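Local coordinates for protein DnaJ homolog subfamily C member 3 (Mus musculus, PDB 3IEG) that acts as a co-chaperone in the endoplasmic reticulum stress response, binding misfolded proteins through its TPR domain, stimulating the HSC70 ATPase and restraining the GCN2 kinase, at residues A[34-37]-A[38-41]; A[68-71]-A[72-75]. One frame throughout, in Å; residues are numbered along the deposited sequence.

Contact 1. Residues A[34-37]-A[38-41]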
loop_
_atom_site.group_PDB
_atom_site.type_symbol
_atom_site.label_atom_id
_atom_site.label_comp_id
_atom_site.label_asym_id
_atom_site.label_seq_id
_atom_site.Cartn_x
_atom_site.Cartn_y
_atom_site.Cartn_z
ATOM N N PRO A 34 -29.119 30.567 6.967
ATOM C CA PRO A 34 -28.220 29.596 7.613
ATOM C C PRO A 34 -28.808 28.790 8.791
ATOM O O PRO A 34 -28.148 27.872 9.271
ATOM C CB PRO A 34 -27.031 30.464 8.072
ATOM C CG PRO A 34 -27.216 31.801 7.399
ATOM C CD PRO A 34 -28.681 31.956 7.189
ATOM N N ASP A 35 -30.024 29.115 9.232
ATOM C CA ASP A 35 -30.664 28.438 10.383
ATOM C C ASP A 35 -31.709 27.378 10.025
ATOM O O ASP A 35 -32.154 26.621 10.888
ATOM C CB ASP A 35 -31.346 29.464 11.295
ATOM C CG ASP A 35 -30.358 30.277 12.113
ATOM O OD1 ASP A 35 -29.237 29.782 12.414
ATOM O OD2 ASP A 35 -30.717 31.423 12.462
ATOM N N ASN A 36 -32.110 27.354 8.761
ATOM C CA ASN A 36 -33.163 26.483 8.273
ATOM C C ASN A 36 -32.716 25.028 8.204
ATOM O O ASN A 36 -31.850 24.676 7.416
ATOM C CB ASN A 36 -33.604 26.975 6.896
ATOM C CG ASN A 36 -34.864 26.308 6.413
ATOM O OD1 ASN A 36 -35.430 26.706 5.393
ATOM N ND2 ASN A 36 -35.324 25.294 7.145
ATOM N N TYR A 37 -33.319 24.181 9.026
ATOM C CA TYR A 37 -32.850 22.810 9.157
ATOM C C TYR A 37 -33.045 21.916 7.927
ATOM O O TYR A 37 -32.167 21.108 7.636
ATOM C CB TYR A 37 -33.424 22.150 10.404
ATOM C CG TYR A 37 -34.894 21.862 10.312
ATOM C CD1 TYR A 37 -35.841 22.871 10.501
ATOM C CD2 TYR A 37 -35.346 20.576 10.037
ATOM C CE1 TYR A 37 -37.205 22.604 10.410
ATOM C CE2 TYR A 37 -36.692 20.302 9.948
ATOM C CZ TYR A 37 -37.617 21.316 10.133
ATOM O OH TYR A 37 -38.956 21.019 10.037
ATOM N N ILE A 38 -34.169 22.041 7.212
ATOM C CA ILE A 38 -34.366 21.205 6.013
ATOM C C ILE A 38 -33.387 21.524 4.910
ATOM O O ILE A 38 -32.967 20.623 4.198
ATOM C CB ILE A 38 -35.801 21.194 5.418
ATOM C CG1 ILE A 38 -36.619 22.367 5.940
ATOM C CG2 ILE A 38 -36.488 19.850 5.684
ATOM C CD1 ILE A 38 -36.696 23.501 4.965
ATOM N N ALA A 39 -33.028 22.797 4.767
ATOM C CA ALA A 39 -32.071 23.187 3.742
ATOM C C ALA A 39 -30.812 22.342 3.882
ATOM O O ALA A 39 -30.359 21.757 2.906
ATOM C CB ALA A 39 -31.755 24.664 3.825
ATOM N N TYR A 40 -30.280 22.239 5.103
ATOM C CA TYR A 40 -29.112 21.406 5.358
ATOM C C TYR A 40 -29.419 19.937 5.119
ATOM O O TYR A 40 -28.551 19.183 4.666
ATOM C CB TYR A 40 -28.589 21.591 6.784
ATOM C CG TYR A 40 -27.924 22.917 7.047
ATOM C CD1 TYR A 40 -26.612 23.162 6.628
ATOM C CD2 TYR A 40 -28.597 23.925 7.734
ATOM C CE1 TYR A 40 -25.996 24.394 6.877
ATOM C CE2 TYR A 40 -28.000 25.148 7.981
ATOM C CZ TYR A 40 -26.702 25.380 7.557
ATOM O OH TYR A 40 -26.118 26.601 7.816
ATOM N N TYR A 41 -30.642 19.521 5.425
ATOM C CA TYR A 41 -31.016 18.134 5.185
ATOM C C TYR A 41 -31.058 17.845 3.681
ATOM O O TYR A 41 -30.473 16.874 3.221
ATOM C CB TYR A 41 -32.339 17.770 5.870
ATOM C CG TYR A 41 -32.772 16.344 5.631
ATOM C CD1 TYR A 41 -32.044 15.270 6.168
ATOM C CD2 TYR A 41 -33.903 16.057 4.858
ATOM C CE1 TYR A 41 -32.428 13.953 5.940
ATOM C CE2 TYR A 41 -34.302 14.744 4.630
ATOM C CZ TYR A 41 -33.565 13.696 5.174
ATOM O OH TYR A 41 -33.959 12.388 4.943
#

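Contact 2. Residues A[68-71]-A[72-75]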
loop_
_atom_site.group_PDB
_atom_site.type_symbol
_atom_site.label_atom_id
_atom_site.label_comp_id
_atom_site.label_asym_id
_atom_site.label_seq_id
_atom_site.Cartn_x
_atom_site.Cartn_y
_atom_site.Cartn_z
HETATM N N MSE A 68 -33.326 18.086 17.084
HETATM C CA MSE A 68 -32.944 16.794 17.664
HETATM C C MSE A 68 -33.938 15.651 17.417
HETATM O O MSE A 68 -33.551 14.489 17.397
HETATM C CB MSE A 68 -32.622 16.928 19.160
HETATM C CG MSE A 68 -33.833 17.044 20.076
HETATM SE SE MSE A 68 -33.436 16.523 21.951
HETATM C CE MSE A 68 -35.313 16.354 22.605
ATOM N N ASP A 69 -35.210 15.974 17.225
ATOM C CA ASP A 69 -36.190 14.929 16.949
ATOM C C ASP A 69 -36.248 14.513 15.470
ATOM O O ASP A 69 -37.024 13.625 15.118
ATOM C CB ASP A 69 -37.586 15.283 17.509
ATOM C CG ASP A 69 -38.138 16.616 16.983
ATOM O OD1 ASP A 69 -37.471 17.285 16.163
ATOM O OD2 ASP A 69 -39.255 17.000 17.398
ATOM N N PHE A 70 -35.427 15.132 14.614
ATOM C CA PHE A 70 -35.489 14.853 13.171
ATOM C C PHE A 70 -34.921 13.501 12.865
ATOM O O PHE A 70 -33.767 13.367 12.470
ATOM C CB PHE A 70 -34.801 15.918 12.325
ATOM C CG PHE A 70 -35.147 15.837 10.861
ATOM C CD1 PHE A 70 -36.094 16.677 10.317
ATOM C CD2 PHE A 70 -34.533 14.908 10.030
ATOM C CE1 PHE A 70 -36.417 16.601 8.965
ATOM C CE2 PHE A 70 -34.851 14.825 8.684
ATOM C CZ PHE A 70 -35.793 15.674 8.151
ATOM N N THR A 71 -35.759 12.495 13.039
ATOM C CA THR A 71 -35.289 11.132 13.043
ATOM C C THR A 71 -34.541 10.672 11.772
ATOM O O THR A 71 -33.526 9.996 11.869
ATOM C CB THR A 71 -36.363 10.148 13.583
ATOM O OG1 THR A 71 -36.419 8.968 12.769
ATOM C CG2 THR A 71 -37.726 10.809 13.663
ATOM N N ALA A 72 -35.017 11.077 10.599
ATOM C CA ALA A 72 -34.417 10.655 9.318
ATOM C C ALA A 72 -32.936 11.023 9.167
ATOM O O ALA A 72 -32.154 10.234 8.663
ATOM C CB ALA A 72 -35.221 11.191 8.143
ATOM N N ALA A 73 -32.564 12.214 9.617
ATOM C CA ALA A 73 -31.191 12.677 9.518
ATOM C C ALA A 73 -30.275 11.927 10.465
ATOM O O ALA A 73 -29.120 11.649 10.124
ATOM C CB ALA A 73 -31.115 14.163 9.779
ATOM N N ARG A 74 -30.783 11.606 11.652
ATOM C CA ARG A 74 -30.010 10.865 12.630
ATOM C C ARG A 74 -29.813 9.426 12.169
ATOM O O ARG A 74 -28.730 8.866 12.323
ATOM C CB ARG A 74 -30.653 10.929 14.014
ATOM C CG ARG A 74 -29.842 10.216 15.080
ATOM C CD ARG A 74 -30.415 10.341 16.475
ATOM N NE ARG A 74 -29.799 11.448 17.202
ATOM C CZ ARG A 74 -30.495 12.449 17.710
ATOM N NH1 ARG A 74 -31.807 12.457 17.578
ATOM N NH2 ARG A 74 -29.897 13.433 18.347
ATOM N N LEU A 75 -30.841 8.833 11.575
ATOM C CA LEU A 75 -30.674 7.495 11.040
ATOM C C LEU A 75 -29.529 7.470 10.026
ATOM O O LEU A 75 -28.673 6.584 10.077
ATOM C CB LEU A 75 -31.968 6.974 10.428
ATOM C CG LEU A 75 -31.870 5.592 9.761
ATOM C CD1 LEU A 75 -31.505 4.505 10.754
ATOM C CD2 LEU A 75 -33.163 5.240 9.050
#

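Contact 1. Residues A[34-37]-A[38-41]
Tyr37 and Tyr41 are joined by the first helical turn of helix 37-50: the amide N of Tyr41 gives its hydrogen to the carbonyl O of Tyr37 at 3.1 Å, with a moderately bent N-H...O angle of 148°. The chain enters this turn from the loop 34-36, with Asn36 at the N-cap position. The Tyr40 side chain reaches back along the loop to Pro34. Its CG lies anti to its own carbonyl carbon and beside its backbone N (chi1 -71°), and its hydroxyl donates a hydrogen bond to the carbonyl O of Pro34, OH to O 2.8 Å. That oxygen lies in the ring plane, at the edge, while the C=O...OH angle of 122° brings the phenol in from the side of the carbonyl and a little out of its plane. Nearer the helix, CD2 of the same ring rests 3.4 Å from the carbonyl O of Asn36. The Asn36 amide and the Ile38 side chain cross obliquely, ND2 of Asn36 against CD1 of Ile38, and Ile38 CG1 lies over one face of the Tyr37 ring. This is the junction of TPR 1 and TPR 2. Ala39 and Tyr40 pack on Val30 of helix 19-32, Asn36 and Ile38 meet Leu7 of helix 2-15, and Tyr40 also leans on Asp59, Lys62 and Val63 of helix 53-66.

Contact 2. Residues A[68-71]-A[72-75]
Arg74 reaches back from the first turn of helix 71-84 to the carbonyl of Met68, a selenomethionine, in the loop before it. The arginine starts extended, CG anti to the backbone N (chi1 -177°), then bends at chi3 and carries its guanidinium back to the loop. There NH1 donates to the carbonyl O of Met68 at 2.7 Å. The donor lies in the carbonyl plane at a C=O...N angle of 157°, whereas the oxygen sits at the edge of the guanidinium and somewhat out of its plane. While NH1 holds the loop carbonyl, NE of Arg74 makes a long, weak ion pair with Asp93 of helix 87-98. Replacing Arg74 with a leucine would probably leave the Met68 carbonyl without this donor and remove the weak ion-pair partner of Asp93. Phe70, at the N-cap position and the centre of an inverse gamma turn, lays its ring beside the helix start. The Ala73 amide N lies in the ring plane, at the edge, while the methyl CB of Ala73 is 3.5 Å from CD2 of Phe70. CE2 of Phe70 also lies 3.7 Å from CB of Ala72. The backbone itself is tied by Leu75 N to Thr71 O, 2.9 Å and nearly straight, and by a weak bond from Ala73 N to Phe70 O. Residues 68-71 lead from TPR 2 into TPR 3, which helix 71-84 opens. Among the neighbouring helices, Ala73 packs on Leu60 and Val63 of helix 53-66, Arg74 on Lys96 and Val97 of helix 87-98, and Leu75 on Phe94 there and on Glu106 and Glu109 of helix 104-132.

How the contacts relate
Following the chain from the N terminus, contact 1 closes the turn from helix 19-32 into helix 37-50, and contact 2 closes the turn from helix 53-66 into helix 71-84. They are in series, neither nested nor crossed, with centres about 13 Å apart. Their segments stand exactly 34 residues apart, the length of a TPR repeat, so they mark equivalent junctions: TPR 1 to TPR 2, then TPR 2 to TPR 3. The two touch directly. The rings of Tyr41 and Phe70 meet with planes at about 55°, CE1 of Tyr41 lying 3.8 Å from CE2 of Phe70, and Tyr37 also packs on Phe70, joining helix 37-50 to the start of helix 71-84.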